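Local coordinates for ABC transporter, substrate binding protein (Mannopine) (Agrobacterium fabrum, PDB 5L9S) that is the periplasmic substrate-binding protein of an ABC transporter, probably delivering the opine mannopine to the membrane permease for uptake, at residues A[8-11]-A[12-16]. Sequence-based numbering, arbitrary orientation.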
# COMPACT_ATOMS: atom_id res chain seq x y z
N ALA A 8 11.39 6.80 12.36
CA ALA A 8 12.14 5.89 11.50
C ALA A 8 11.37 5.62 10.19
O ALA A 8 10.17 5.37 10.22
CB ALA A 8 12.45 4.59 12.21
N THR A 9 12.09 5.70 9.06
CA THR A 9 11.58 5.47 7.70
C THR A 9 12.57 4.54 6.98
O THR A 9 13.62 4.21 7.55
CB THR A 9 11.40 6.82 6.93
OG1 THR A 9 12.67 7.39 6.60
CG2 THR A 9 10.55 7.85 7.68
N THR A 10 12.26 4.15 5.72
CA THR A 10 13.15 3.32 4.88
C THR A 10 14.30 4.18 4.32
O THR A 10 15.26 3.62 3.77
CB THR A 10 12.41 2.57 3.79
OG1 THR A 10 11.69 3.51 2.98
CG2 THR A 10 11.52 1.48 4.32
N GLY A 11 14.21 5.50 4.50
CA GLY A 11 15.20 6.46 4.05
C GLY A 11 15.03 6.85 2.60
O GLY A 11 13.94 6.70 2.03
N GLY A 12 16.11 7.37 2.02
CA GLY A 12 16.18 7.77 0.62
C GLY A 12 15.15 8.76 0.11
O GLY A 12 14.95 9.82 0.70
N THR A 13 14.53 8.41 -1.02
CA THR A 13 13.53 9.19 -1.76
C THR A 13 12.26 9.41 -0.94
O THR A 13 11.69 10.50 -0.96
CB THR A 13 13.28 8.53 -3.13
OG1 THR A 13 14.34 8.94 -3.99
CG2 THR A 13 11.94 8.89 -3.75
N TYR A 14 11.85 8.36 -0.20
CA TYR A 14 10.69 8.32 0.67
C TYR A 14 10.86 9.35 1.79
O TYR A 14 9.99 10.21 1.96
CB TYR A 14 10.53 6.89 1.22
CG TYR A 14 9.18 6.52 1.81
CD1 TYR A 14 8.08 7.36 1.68
CD2 TYR A 14 9.01 5.33 2.50
CE1 TYR A 14 6.85 7.03 2.24
CE2 TYR A 14 7.78 4.98 3.07
CZ TYR A 14 6.70 5.84 2.93
OH TYR A 14 5.50 5.47 3.50
N GLU A 15 12.01 9.32 2.48
CA GLU A 15 12.36 10.24 3.56
C GLU A 15 12.45 11.69 3.08
O GLU A 15 11.99 12.59 3.78
CB GLU A 15 13.68 9.80 4.15
CG GLU A 15 14.15 10.49 5.41
CD GLU A 15 15.37 9.78 5.94
OE1 GLU A 15 15.21 8.90 6.82
OE2 GLU A 15 16.47 10.01 5.39
N LYS A 16 13.03 11.91 1.89
CA LYS A 16 13.20 13.22 1.27
C LYS A 16 11.87 13.88 1.01
O LYS A 16 11.70 15.05 1.34
CB LYS A 16 14.00 13.07 -0.03
CG LYS A 16 14.68 14.34 -0.53
CD LYS A 16 15.33 14.09 -1.90
CE LYS A 16 16.79 13.65 -1.86
NZ LYS A 16 16.95 12.23 -1.41
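From helix 12-30, Glu15 extends its side chain over Thr9 and Gly11. Glu15 CB starts 3.6 Å from Gly11 C and equally near Thr9 OG1. CG, anti to the backbone N (chi1 -172°), passes alongside that same hydroxyl, and the extended chain brings the carboxylate carbon CD to 3.8 Å from CA of Gly11. At the tip OE1 lies 3.0 Å from OG1 of Thr9, the two side chains crossing at about a right angle, while OE2 forms a salt bridge with Arg19 one turn further along the helix. Thr9 OG1 accepts the backbone N-H of Gly11 at 3.2 Å, an ST turn that bends the chain as it leaves strand 4-9. This link joins strand 4-9 to helix 12-30 in the beta-alpha-beta unit completed by the parallel strand 33-38, in a periplasmic binding protein captured open and without ligand. Both Gly11 and Gly12 turn through positive phi, and at Gly11 a CB would clash with the N of Gly12. Glu15 N donates to Gly11 O at 3.3 Å; the N-H...O angle is nearly straight (167°), but the donor sits well above the carbonyl plane, not on a lone pair. Beside it, Thr10 OG1 meets the Tyr14 ring at its edge, in plane, 3.3 Å from CD2. The far end of that ring reaches strand 224-240, where Tyr14 OH is hydrogen-bonded to Asp236.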